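Local structure of deoxycytidylate deaminase (Cyanophage S-TIM5, 4P9E) at residues T94-P99 against D123-L128; V113-E118 against V133-M138; V68-Q73 against P99-M104; M13-L18 against G31-K36. The protein probably catalyses the zinc-dependent hydrolytic deamination of dCMP to dUMP, with dTTP as its allosteric inhibitor. One frame throughout, in Å; residues are numbered along the deposited sequence.

Along the chain the contacts come in the order 4, 3, 1, 2: interaction 4 closes before the others open, while interaction 1 interleaves with both 3 and 2. Interactions 2 and 4 both reach the five-stranded mixed sheet, where helix 6-20 packs on one face; their centres lie about 12 Å apart, joined by the Arg116-Glu17 salt bridge. On the other face, interactions 1 and 3, with centres about 9 Å apart, share Pro99, the zinc ion and its water. Interaction 1 also touches interaction 2, since helix 123-130 leads into strand 134-137. The sheet thus carries the metal centre on helix starts and loops beside its central strands.

Interaction 1 of 4, residues T94-P99 against D123-L128. With ZN (zinc ion), chain B.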
loop_
_atom_site.group_PDB
_atom_site.type_symbol
_atom_site.label_atom_id
_atom_site.label_comp_id
_atom_site.label_asym_id
_atom_site.label_seq_id
_atom_site.Cartn_x
_atom_site.Cartn_y
_atom_site.Cartn_z
ATOM N N THR A 94 8.901 -9.279 24.685
ATOM C CA THR A 94 9.591 -9.581 25.936
ATOM C C THR A 94 8.858 -10.659 26.724
ATOM O O THR A 94 9.473 -11.437 27.432
ATOM C CB THR A 94 9.757 -8.342 26.845
ATOM O OG1 THR A 94 8.489 -7.716 27.056
ATOM C CG2 THR A 94 10.714 -7.342 26.233
ATOM N N HIS A 95 7.542 -10.711 26.593
ATOM C CA HIS A 95 6.766 -11.686 27.332
ATOM C C HIS A 95 5.904 -12.566 26.460
ATOM O O HIS A 95 5.466 -12.147 25.400
ATOM C CB HIS A 95 5.894 -10.997 28.365
ATOM C CG HIS A 95 6.675 -10.323 29.447
ATOM N ND1 HIS A 95 7.403 -9.175 29.227
ATOM C CD2 HIS A 95 6.867 -10.660 30.739
ATOM C CE1 HIS A 95 7.998 -8.820 30.352
ATOM N NE2 HIS A 95 7.686 -9.695 31.288
ATOM N N SER A 96 5.711 -13.802 26.913
ATOM C CA SER A 96 4.670 -14.687 26.419
ATOM C C SER A 96 3.361 -13.890 26.413
ATOM O O SER A 96 3.121 -13.115 27.331
ATOM C CB SER A 96 4.596 -15.927 27.331
ATOM O OG SER A 96 3.275 -16.423 27.521
ATOM N N PRO A 97 2.545 -14.016 25.349
ATOM C CA PRO A 97 1.301 -13.238 25.305
ATOM C C PRO A 97 0.109 -13.854 26.035
ATOM O O PRO A 97 -0.009 -15.067 26.145
ATOM C CB PRO A 97 1.002 -13.128 23.807
ATOM C CG PRO A 97 1.679 -14.273 23.214
ATOM C CD PRO A 97 2.913 -14.515 24.018
ATOM N N CYS A 98 -0.768 -12.985 26.521
ATOM C CA CYS A 98 -2.006 -13.380 27.185
ATOM C C CYS A 98 -2.936 -14.058 26.190
ATOM O O CYS A 98 -2.671 -14.035 24.994
ATOM C CB CYS A 98 -2.675 -12.148 27.823
ATOM S SG CYS A 98 -3.573 -11.045 26.692
ATOM N N PRO A 99 -4.022 -14.687 26.673
ATOM C CA PRO A 99 -4.960 -15.291 25.724
ATOM C C PRO A 99 -5.604 -14.301 24.740
ATOM O O PRO A 99 -5.834 -14.697 23.602
ATOM C CB PRO A 99 -6.023 -15.911 26.640
ATOM C CG PRO A 99 -5.287 -16.232 27.869
ATOM C CD PRO A 99 -4.336 -15.089 28.058
ATOM N N ASP A 123 -1.443 -20.250 28.950
ATOM C CA ASP A 123 -2.534 -20.598 28.054
ATOM C C ASP A 123 -2.372 -19.962 26.679
ATOM O O ASP A 123 -2.656 -20.590 25.666
ATOM C CB ASP A 123 -3.873 -20.197 28.670
ATOM C CG ASP A 123 -4.156 -20.918 29.972
ATOM O OD1 ASP A 123 -3.577 -21.998 30.195
ATOM O OD2 ASP A 123 -4.960 -20.405 30.776
ATOM N N GLY A 124 -1.927 -18.712 26.643
ATOM C CA GLY A 124 -1.733 -18.020 25.386
ATOM C C GLY A 124 -0.856 -18.867 24.493
ATOM O O GLY A 124 -1.127 -19.053 23.314
ATOM N N ILE A 125 0.190 -19.411 25.098
ATOM C CA ILE A 125 1.194 -20.194 24.404
ATOM C C ILE A 125 0.664 -21.454 23.712
ATOM O O ILE A 125 0.987 -21.713 22.555
ATOM C CB ILE A 125 2.307 -20.590 25.379
ATOM C CG1 ILE A 125 2.918 -19.338 25.993
ATOM C CG2 ILE A 125 3.366 -21.425 24.678
ATOM C CD1 ILE A 125 3.551 -18.445 24.969
ATOM N N ASP A 126 -0.137 -22.250 24.412
ATOM C CA ASP A 126 -0.600 -23.497 23.813
ATOM C C ASP A 126 -1.665 -23.223 22.750
ATOM O O ASP A 126 -1.759 -23.929 21.741
ATOM C CB ASP A 126 -1.063 -24.512 24.872
ATOM C CG ASP A 126 -2.439 -24.202 25.424
ATOM O OD1 ASP A 126 -2.747 -23.002 25.567
ATOM O OD2 ASP A 126 -3.211 -25.153 25.713
ATOM N N VAL A 127 -2.443 -22.169 22.952
ATOM C CA VAL A 127 -3.418 -21.805 21.944
ATOM C C VAL A 127 -2.762 -21.343 20.650
ATOM O O VAL A 127 -3.176 -21.750 19.566
ATOM C CB VAL A 127 -4.426 -20.790 22.470
ATOM C CG1 VAL A 127 -4.800 -19.793 21.388
ATOM C CG2 VAL A 127 -5.656 -21.540 22.965
ATOM N N LEU A 128 -1.731 -20.516 20.763
ATOM C CA LEU A 128 -0.967 -20.118 19.592
ATOM C C LEU A 128 -0.521 -21.365 18.821
ATOM O O LEU A 128 -0.518 -21.385 17.586
ATOM C CB LEU A 128 0.249 -19.280 19.997
ATOM C CG LEU A 128 0.080 -17.833 20.480
ATOM C CD1 LEU A 128 1.257 -17.422 21.328
ATOM C CD2 LEU A 128 -0.052 -16.857 19.328
HETATM ZN ZN ZN B . -2.033 -9.616 26.101
HETATM O O HOH W 1 0.359 -10.003 26.451
#
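The PCxxC loop, a zinc-binding signature of the cytidine deaminase family, rests here on the start of helix 123-130, with Pro97 and Pro99 set against Gly124. The carbonyl oxygen of Pro97 receives a CH...O contact from Gly124 CA at 3.5 Å, nearly straight at 169°. Having no side chain, Gly124 lets the helix come in until its CA lies 4.2 Å from Pro99 CA. The rigid ring of Pro97 then reaches the next turn, CG meeting Leu128 CD1 at 3.7 Å, while its CD side crosses Ile125 at about a right angle. Ile125 extends its CD1 branch forward to Ser96, a small residue that leaves room for the methyl.

No hydrogen bond joins the two segments directly; they meet through apolar packing and the close glycine approach, and Ser102 OG bridges them from helix 99-107, bonding Cys98 O and, weakly, Gly124 O. On its other side Cys98 points away from the helix. Its SG stands between the backbone N and the carbonyl carbon (chi1 78°), a torsion that places it both on the zinc ion, 2.2 Å from SG, and near a backbone N of the helix it N-caps. Cys98 N donates 3.2 Å to the zinc-bound water, so the loop backbone also helps to hold that water. His70 and Cys101 complete the protein ligands, and Phe67 of the second subunit packs on Pro99 and Val127. A proline-flanked cysteine starting a helix beside the metal is the hallmark of the zinc site in cytidine and deoxycytidylate deaminases.

Interaction 2 of 4, residues V113-E118 against V133-M138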
loop_
_atom_site.group_PDB
_atom_site.type_symbol
_atom_site.label_atom_id
_atom_site.label_comp_id
_atom_site.label_asym_id
_atom_site.label_seq_id
_atom_site.Cartn_x
_atom_site.Cartn_y
_atom_site.Cartn_z
ATOM N N VAL A 113 5.884 -16.453 17.081
ATOM C CA VAL A 113 6.187 -15.560 18.193
ATOM C C VAL A 113 7.460 -15.990 18.969
ATOM O O VAL A 113 7.569 -17.128 19.412
ATOM C CB VAL A 113 4.986 -15.459 19.181
ATOM C CG1 VAL A 113 5.335 -14.563 20.369
ATOM C CG2 VAL A 113 3.728 -14.952 18.473
ATOM N N TYR A 114 8.415 -15.073 19.107
ATOM C CA TYR A 114 9.574 -15.241 19.982
ATOM C C TYR A 114 9.339 -14.460 21.280
ATOM O O TYR A 114 9.015 -13.271 21.238
ATOM C CB TYR A 114 10.840 -14.685 19.324
ATOM C CG TYR A 114 11.271 -15.328 18.028
ATOM C CD1 TYR A 114 12.278 -16.274 18.004
ATOM C CD2 TYR A 114 10.696 -14.956 16.812
ATOM C CE1 TYR A 114 12.687 -16.860 16.804
ATOM C CE2 TYR A 114 11.097 -15.538 15.606
ATOM C CZ TYR A 114 12.092 -16.483 15.613
ATOM O OH TYR A 114 12.492 -17.061 14.433
ATOM N N TYR A 115 9.495 -15.112 22.427
ATOM C CA TYR A 115 9.429 -14.405 23.717
ATOM C C TYR A 115 10.634 -14.656 24.615
ATOM O O TYR A 115 11.303 -15.694 24.513
ATOM C CB TYR A 115 8.157 -14.738 24.479
ATOM C CG TYR A 115 8.104 -16.154 24.987
ATOM C CD1 TYR A 115 8.506 -16.461 26.280
ATOM C CD2 TYR A 115 7.636 -17.188 24.184
ATOM C CE1 TYR A 115 8.451 -17.749 26.761
ATOM C CE2 TYR A 115 7.589 -18.484 24.653
ATOM C CZ TYR A 115 7.994 -18.761 25.948
ATOM O OH TYR A 115 7.950 -20.056 26.433
ATOM N N ARG A 116 10.992 -13.665 25.421
ATOM C CA ARG A 116 12.049 -13.847 26.405
ATOM C C ARG A 116 11.568 -14.403 27.735
ATOM O O ARG A 116 12.232 -15.229 28.338
ATOM C CB ARG A 116 12.814 -12.551 26.639
ATOM C CG ARG A 116 14.073 -12.739 27.449
ATOM C CD ARG A 116 15.223 -11.963 26.866
ATOM N NE ARG A 116 16.026 -12.768 25.960
ATOM C CZ ARG A 116 16.955 -12.273 25.157
ATOM N NH1 ARG A 116 17.197 -10.974 25.148
ATOM N NH2 ARG A 116 17.640 -13.074 24.363
ATOM N N ASN A 117 10.429 -13.909 28.209
ATOM C CA ASN A 117 9.935 -14.249 29.539
ATOM C C ASN A 117 8.584 -14.926 29.545
ATOM O O ASN A 117 7.639 -14.440 28.944
ATOM C CB ASN A 117 9.849 -12.996 30.400
ATOM C CG ASN A 117 11.190 -12.387 30.658
ATOM O OD1 ASN A 117 11.532 -11.353 30.093
ATOM N ND2 ASN A 117 11.973 -13.027 31.510
ATOM N N GLU A 118 8.488 -16.038 30.255
ATOM C CA GLU A 118 7.223 -16.737 30.349
ATOM C C GLU A 118 6.221 -15.877 31.094
ATOM O O GLU A 118 6.511 -15.354 32.165
ATOM C CB GLU A 118 7.406 -18.059 31.083
ATOM C CG GLU A 118 6.519 -19.171 30.587
ATOM C CD GLU A 118 7.055 -20.533 30.945
ATOM O OE1 GLU A 118 6.478 -21.185 31.835
ATOM O OE2 GLU A 118 8.056 -20.952 30.339
ATOM N N VAL A 133 0.486 -21.097 14.942
ATOM C CA VAL A 133 1.560 -20.148 15.133
ATOM C C VAL A 133 2.708 -20.888 15.813
ATOM O O VAL A 133 2.493 -21.608 16.776
ATOM C CB VAL A 133 1.103 -18.959 16.029
ATOM C CG1 VAL A 133 2.166 -17.896 16.104
ATOM C CG2 VAL A 133 -0.194 -18.367 15.511
ATOM N N GLU A 134 3.918 -20.720 15.303
ATOM C CA GLU A 134 5.102 -21.252 15.957
ATOM C C GLU A 134 5.528 -20.386 17.133
ATOM O O GLU A 134 5.256 -19.180 17.165
ATOM C CB GLU A 134 6.240 -21.405 14.958
ATOM C CG GLU A 134 5.818 -22.223 13.753
ATOM C CD GLU A 134 5.355 -23.647 14.098
ATOM O OE1 GLU A 134 4.521 -24.194 13.341
ATOM O OE2 GLU A 134 5.827 -24.222 15.110
ATOM N N VAL A 135 6.181 -21.020 18.107
ATOM C CA VAL A 135 6.604 -20.363 19.343
ATOM C C VAL A 135 8.014 -20.773 19.744
ATOM O O VAL A 135 8.344 -21.944 19.695
ATOM C CB VAL A 135 5.670 -20.718 20.516
ATOM C CG1 VAL A 135 6.058 -19.929 21.755
ATOM C CG2 VAL A 135 4.207 -20.464 20.149
ATOM N N GLU A 136 8.837 -19.806 20.141
ATOM C CA GLU A 136 10.189 -20.075 20.625
ATOM C C GLU A 136 10.630 -19.105 21.735
ATOM O O GLU A 136 10.560 -17.897 21.578
ATOM C CB GLU A 136 11.205 -20.060 19.470
ATOM C CG GLU A 136 12.660 -20.303 19.887
ATOM C CD GLU A 136 13.666 -20.121 18.748
ATOM O OE1 GLU A 136 13.244 -20.045 17.575
ATOM O OE2 GLU A 136 14.890 -20.051 19.023
ATOM N N LYS A 137 11.092 -19.660 22.850
ATOM C CA LYS A 137 11.647 -18.896 23.955
ATOM C C LYS A 137 13.152 -18.676 23.740
ATOM O O LYS A 137 13.845 -19.581 23.310
ATOM C CB LYS A 137 11.334 -19.644 25.259
ATOM C CG LYS A 137 12.247 -19.396 26.434
ATOM C CD LYS A 137 11.954 -18.107 27.155
ATOM C CE LYS A 137 12.319 -18.247 28.620
ATOM N NZ LYS A 137 11.313 -19.094 29.324
ATOM N N MET A 138 13.648 -17.466 24.012
ATOM C CA MET A 138 15.043 -17.130 23.714
ATOM C C MET A 138 15.686 -16.177 24.712
ATOM O O MET A 138 15.169 -15.972 25.806
ATOM C CB MET A 138 15.160 -16.533 22.318
ATOM C CG MET A 138 14.364 -15.258 22.118
ATOM S SD MET A 138 14.790 -14.397 20.596
ATOM C CE MET A 138 16.444 -13.860 20.973
ATOM O OXT MET A 138 16.736 -15.595 24.440
#
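Val113 and Tyr115 pair with strand 134-137 as neighbouring parallel strands, the two ends of a beta-alpha-beta crossover through helix 123-130. Both use their N-H and C=O groups on this side. Val113 N donates to Glu134 O (2.8 Å) and Val113 O accepts from Glu136 N (3.1 Å); two residues on, Tyr115 N donates to Glu136 O (3.1 Å) and Tyr115 O accepts from Met138 N (3.0 Å). Tyr114, between them, spends its backbone groups on Leu91 and Cys93 of strand 90-93.

The chain ends at Met138, and its terminal carboxylate is met by Arg116. NH2 donates to OXT at 2.7 Å, with an angle of 165° and OXT near the guanidinium plane; NE adds weak bonds to both carboxylate oxygens. Glu10 also takes NH2 and Glu17 takes NH1, so one arginine links the C-terminus to helix 6-20, a task suited to its several N-H groups. Glu136 OE1 lies obliquely to the Tyr114 ring, nearest CE1, but finds its salt-bridge partner in Lys112. Lys137 has a long ion pair with Glu118.

Apolar parts pack beside this polar network. Met138 SD makes an oblique Met-aromatic contact with Tyr114, which stacks on Phe92. On the other face Tyr115 CG sits between its backbone N and carbonyl carbon (chi1 69°), bringing the ring under strand 134-137: Val135 CG1 touches its edge at CE2 (3.6 Å), and Lys137 CB lies over its face, 4.0 Å from the centroid.

Interaction 3 of 4, residues V68-Q73 against P99-M104; sequences VLHAEQ and PDCSKM. With ZN (zinc ion), chain B.
Cys101 meets His70 at the zinc ion, where helices 71-80 and 99-107 bring their first turns together. Its sulfur lies beside the backbone N (chi1 -66°) and points out of the helix at the metal, 2.3 Å from SG. His70 ND1 binds the same zinc ion at 2.0 Å, so SG stands at the edge of the imidazole, near the ring plane. Cys98 and a water, 2.5 Å from the zinc ion, complete the set. The flank of Cys101 SG is lined by Glu72 CB and by the amide end of Gln73, and Glu72 OE2 accepts from the zinc-bound water at 2.6 Å, consistent with its predicted role as proton donor.

Ser102, on the far side of the helix, bonds Cys98 O. Lys103 reaches the second subunit, packing on Pro66 there. Met104 then turns back to the contact, its flexible thioether setting CE on Gln73 CG at 3.6 Å. The methyl packs against the glutamine stem, whose OE1 accepts from His70 N at 3.0 Å with an angle of 163°, the N-H coming from above the carbonyl plane. This is the N3-to-N-cap half of a capping box, and it probably steadies the metal-binding histidine. Helix starts carrying HAE and PCxxC sequences around one zinc ion are the active-site signature of the cytidine deaminase fold.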
loop_
_atom_site.group_PDB
_atom_site.type_symbol
_atom_site.label_atom_id
_atom_site.label_comp_id
_atom_site.label_asym_id
_atom_site.label_seq_id
_atom_site.Cartn_x
_atom_site.Cartn_y
_atom_site.Cartn_z
ATOM N N VAL A 68 -5.578 -0.000 29.683
ATOM C CA VAL A 68 -4.227 -0.071 29.163
ATOM C C VAL A 68 -4.107 -1.193 28.132
ATOM O O VAL A 68 -4.624 -2.294 28.316
ATOM C CB VAL A 68 -3.156 -0.172 30.287
ATOM C CG1 VAL A 68 -3.767 0.168 31.620
ATOM C CG2 VAL A 68 -2.505 -1.540 30.317
ATOM N N LEU A 69 -3.451 -0.877 27.024
ATOM C CA LEU A 69 -3.213 -1.834 25.955
ATOM C C LEU A 69 -1.939 -2.620 26.219
ATOM O O LEU A 69 -0.967 -2.079 26.737
ATOM C CB LEU A 69 -3.063 -1.093 24.625
ATOM C CG LEU A 69 -4.184 -0.105 24.352
ATOM C CD1 LEU A 69 -3.616 1.285 24.086
ATOM C CD2 LEU A 69 -5.012 -0.591 23.203
ATOM N N HIS A 70 -1.947 -3.895 25.856
ATOM C CA HIS A 70 -0.745 -4.697 25.913
ATOM C C HIS A 70 0.147 -4.285 24.757
ATOM O O HIS A 70 -0.323 -3.709 23.780
ATOM C CB HIS A 70 -1.097 -6.171 25.821
ATOM C CG HIS A 70 -1.923 -6.657 26.968
ATOM N ND1 HIS A 70 -2.459 -7.924 27.010
ATOM C CD2 HIS A 70 -2.295 -6.051 28.116
ATOM C CE1 HIS A 70 -3.142 -8.071 28.133
ATOM N NE2 HIS A 70 -3.055 -6.952 28.820
ATOM N N ALA A 71 1.435 -4.571 24.884
ATOM C CA ALA A 71 2.414 -4.250 23.858
ATOM C C ALA A 71 2.003 -4.822 22.500
ATOM O O ALA A 71 2.198 -4.191 21.461
ATOM C CB ALA A 71 3.775 -4.793 24.265
ATOM N N GLU A 72 1.431 -6.022 22.522
ATOM C CA GLU A 72 1.050 -6.713 21.304
ATOM C C GLU A 72 -0.148 -6.019 20.667
ATOM O O GLU A 72 -0.200 -5.858 19.455
ATOM C CB GLU A 72 0.736 -8.198 21.581
ATOM C CG GLU A 72 1.841 -9.007 22.282
ATOM C CD GLU A 72 1.766 -8.940 23.811
ATOM O OE1 GLU A 72 1.474 -7.853 24.372
ATOM O OE2 GLU A 72 2.015 -9.985 24.455
ATOM N N GLN A 73 -1.113 -5.609 21.483
ATOM C CA GLN A 73 -2.202 -4.755 21.018
ATOM C C GLN A 73 -1.742 -3.444 20.337
ATOM O O GLN A 73 -2.270 -3.061 19.292
ATOM C CB GLN A 73 -3.168 -4.474 22.159
ATOM C CG GLN A 73 -4.048 -5.662 22.449
ATOM C CD GLN A 73 -4.698 -5.626 23.825
ATOM O OE1 GLN A 73 -4.581 -4.651 24.564
ATOM N NE2 GLN A 73 -5.376 -6.717 24.180
ATOM N N PRO A 99 -4.022 -14.687 26.673
ATOM C CA PRO A 99 -4.960 -15.291 25.724
ATOM C C PRO A 99 -5.604 -14.301 24.740
ATOM O O PRO A 99 -5.834 -14.697 23.602
ATOM C CB PRO A 99 -6.023 -15.911 26.640
ATOM C CG PRO A 99 -5.287 -16.232 27.869
ATOM C CD PRO A 99 -4.336 -15.089 28.058
ATOM N N ASP A 100 -5.875 -13.062 25.159
ATOM C CA ASP A 100 -6.527 -12.073 24.294
ATOM C C ASP A 100 -5.613 -11.605 23.155
ATOM O O ASP A 100 -6.066 -11.336 22.038
ATOM C CB ASP A 100 -7.000 -10.853 25.097
ATOM C CG ASP A 100 -7.903 -11.228 26.279
ATOM O OD1 ASP A 100 -8.661 -12.231 26.166
ATOM O OD2 ASP A 100 -7.845 -10.515 27.321
ATOM N N CYS A 101 -4.325 -11.496 23.445
ATOM C CA CYS A 101 -3.384 -11.153 22.410
ATOM C C CYS A 101 -3.167 -12.357 21.499
ATOM O O CYS A 101 -3.119 -12.228 20.283
ATOM C CB CYS A 101 -2.081 -10.637 23.020
ATOM S SG CYS A 101 -2.282 -9.046 23.889
ATOM N N SER A 102 -3.086 -13.540 22.087
ATOM C CA SER A 102 -2.937 -14.765 21.311
ATOM C C SER A 102 -3.989 -14.996 20.214
ATOM O O SER A 102 -3.629 -15.349 19.098
ATOM C CB SER A 102 -2.874 -15.963 22.247
ATOM O OG SER A 102 -1.699 -15.895 23.030
ATOM N N LYS A 103 -5.269 -14.794 20.528
ATOM C CA LYS A 103 -6.351 -14.918 19.550
ATOM C C LYS A 103 -6.082 -14.061 18.332
ATOM O O LYS A 103 -6.371 -14.449 17.195
ATOM C CB LYS A 103 -7.670 -14.382 20.109
ATOM C CG LYS A 103 -8.219 -15.011 21.347
ATOM C CD LYS A 103 -9.549 -14.334 21.750
ATOM C CE LYS A 103 -9.419 -12.833 21.953
ATOM N NZ LYS A 103 -10.511 -12.299 22.810
ATOM N N MET A 104 -5.580 -12.859 18.596
ATOM C CA MET A 104 -5.478 -11.835 17.571
ATOM C C MET A 104 -4.249 -12.054 16.717
ATOM O O MET A 104 -4.292 -11.926 15.487
ATOM C CB MET A 104 -5.459 -10.453 18.207
ATOM C CG MET A 104 -6.762 -10.105 18.906
ATOM S SD MET A 104 -6.976 -8.328 19.129
ATOM C CE MET A 104 -6.083 -8.068 20.650
HETATM ZN ZN ZN B . -2.033 -9.616 26.101
HETATM O O HOH W 1 0.359 -10.003 26.451
#

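Interaction 4 of 4, residues M13-L18 against G31-K36; sequences MKTAEL and GAIVVK
Helix 13-18 crosses strand 31-36 at 133°, their axes approaching to 6.3 Å, and the backbones come closest where Ala16 faces Gly31, with CA atoms 4.6 Å apart. Gly31 CA makes a CH...O contact with Ala16 O at 3.3 Å, the angle at the hydrogen being 163°. Glycine fits this point because the carbonyl end of a helical residue sits where a side chain would otherwise have to point. Ala16 is equally well suited, since its single methyl lets helix and strand lie close together.

Ile33, two residues further and on the same side of the strand, fills the next position. Its CG1 lies beside the backbone N (chi1 -78°) and so runs toward the helix, meeting Ala16 CB at 4.0 Å and passing over Ala16 N. Its terminal CD1 goes on to Thr15 CG2 at 3.7 Å, where the two side chains cross at about a right angle. Thr15 offers its methyl here, while its hydroxyl turns back along the helix and OG1 hydrogen-bonds Ala11 O. A beta-branched residue suits this place, since one branch can pack on the strand while the other is bonded within the helix.

The helix belongs to 6-20, on one face of the sheet; Leu18 of a third subunit packs on Thr15. Strand 31-36 runs between strands 39-45 and 90-93: Ile33 also touches Ile40 and His43, Gly31 bonds Thr94, and Ala32 turns to the opposite face, against Ala71 at the start of helix 71-80.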
loop_
_atom_site.group_PDB
_atom_site.type_symbol
_atom_site.label_atom_id
_atom_site.label_comp_id
_atom_site.label_asym_id
_atom_site.label_seq_id
_atom_site.Cartn_x
_atom_site.Cartn_y
_atom_site.Cartn_z
ATOM N N MET A 13 15.093 -9.041 19.861
ATOM C CA MET A 13 14.626 -9.178 21.231
ATOM C C MET A 13 15.116 -8.029 22.087
ATOM O O MET A 13 14.379 -7.509 22.912
ATOM C CB MET A 13 15.052 -10.509 21.847
ATOM C CG MET A 13 14.346 -10.823 23.153
ATOM S SD MET A 13 12.544 -10.749 23.029
ATOM C CE MET A 13 12.115 -12.361 22.383
ATOM N N LYS A 14 16.347 -7.606 21.887
ATOM C CA LYS A 14 16.842 -6.491 22.678
ATOM C C LYS A 14 16.136 -5.175 22.363
ATOM O O LYS A 14 16.115 -4.266 23.186
ATOM C CB LYS A 14 18.352 -6.349 22.530
ATOM C CG LYS A 14 19.125 -7.284 23.435
ATOM C CD LYS A 14 20.580 -6.877 23.504
ATOM C CE LYS A 14 21.496 -8.084 23.718
ATOM N NZ LYS A 14 22.903 -7.796 23.280
ATOM N N THR A 15 15.554 -5.085 21.176
ATOM C CA THR A 15 14.856 -3.886 20.761
ATOM C C THR A 15 13.508 -3.869 21.445
ATOM O O THR A 15 13.098 -2.862 22.017
ATOM C CB THR A 15 14.677 -3.846 19.235
ATOM O OG1 THR A 15 15.963 -3.819 18.605
ATOM C CG2 THR A 15 13.875 -2.608 18.803
ATOM N N ALA A 16 12.824 -4.998 21.393
ATOM C CA ALA A 16 11.610 -5.158 22.168
ATOM C C ALA A 16 11.872 -4.793 23.643
ATOM O O ALA A 16 11.044 -4.155 24.280
ATOM C CB ALA A 16 11.093 -6.569 22.039
ATOM N N GLU A 17 13.034 -5.181 24.168
ATOM C CA GLU A 17 13.427 -4.813 25.525
ATOM C C GLU A 17 13.651 -3.320 25.710
ATOM O O GLU A 17 13.272 -2.761 26.739
ATOM C CB GLU A 17 14.686 -5.551 25.946
ATOM C CG GLU A 17 14.433 -6.951 26.426
ATOM C CD GLU A 17 15.720 -7.727 26.630
ATOM O OE1 GLU A 17 15.666 -8.967 26.575
ATOM O OE2 GLU A 17 16.787 -7.104 26.849
ATOM N N LEU A 18 14.290 -2.683 24.735
ATOM C CA LEU A 18 14.448 -1.228 24.731
ATOM C C LEU A 18 13.101 -0.548 24.877
ATOM O O LEU A 18 12.960 0.452 25.582
ATOM C CB LEU A 18 15.044 -0.771 23.410
ATOM C CG LEU A 18 16.386 -0.071 23.438
ATOM C CD1 LEU A 18 17.344 -0.818 24.344
ATOM C CD2 LEU A 18 16.927 -0.027 22.031
ATOM N N GLY A 31 7.518 -5.157 25.869
ATOM C CA GLY A 31 7.783 -4.571 24.573
ATOM C C GLY A 31 7.479 -5.584 23.500
ATOM O O GLY A 31 7.617 -6.774 23.721
ATOM N N ALA A 32 7.046 -5.115 22.337
ATOM C CA ALA A 32 6.863 -5.999 21.184
ATOM C C ALA A 32 7.404 -5.348 19.909
ATOM O O ALA A 32 7.480 -4.131 19.809
ATOM C CB ALA A 32 5.391 -6.406 21.019
ATOM N N ILE A 33 7.792 -6.186 18.954
ATOM C CA ILE A 33 8.398 -5.779 17.688
ATOM C C ILE A 33 7.850 -6.689 16.596
ATOM O O ILE A 33 7.899 -7.904 16.736
ATOM C CB ILE A 33 9.928 -5.952 17.746
ATOM C CG1 ILE A 33 10.550 -4.804 18.515
ATOM C CG2 ILE A 33 10.536 -5.951 16.384
ATOM C CD1 ILE A 33 10.421 -3.495 17.809
ATOM N N VAL A 34 7.309 -6.108 15.526
ATOM C CA VAL A 34 6.918 -6.898 14.360
ATOM C C VAL A 34 8.023 -6.901 13.304
ATOM O O VAL A 34 8.562 -5.859 12.939
ATOM C CB VAL A 34 5.550 -6.463 13.769
ATOM C CG1 VAL A 34 5.277 -7.189 12.460
ATOM C CG2 VAL A 34 4.433 -6.773 14.761
ATOM N N VAL A 35 8.390 -8.090 12.841
ATOM C CA VAL A 35 9.417 -8.210 11.817
ATOM C C VAL A 35 8.904 -9.005 10.629
ATOM O O VAL A 35 8.255 -10.029 10.789
ATOM C CB VAL A 35 10.707 -8.851 12.369
ATOM C CG1 VAL A 35 11.766 -8.922 11.281
ATOM C CG2 VAL A 35 11.219 -8.058 13.563
ATOM N N LYS A 36 9.185 -8.516 9.432
ATOM C CA LYS A 36 8.810 -9.219 8.215
ATOM C C LYS A 36 9.791 -8.870 7.108
ATOM O O LYS A 36 10.198 -7.710 6.961
ATOM C CB LYS A 36 7.389 -8.840 7.824
ATOM C CG LYS A 36 6.817 -9.596 6.671
ATOM C CD LYS A 36 5.384 -9.183 6.487
ATOM C CE LYS A 36 4.791 -9.719 5.203
ATOM N NZ LYS A 36 3.492 -9.040 4.879
#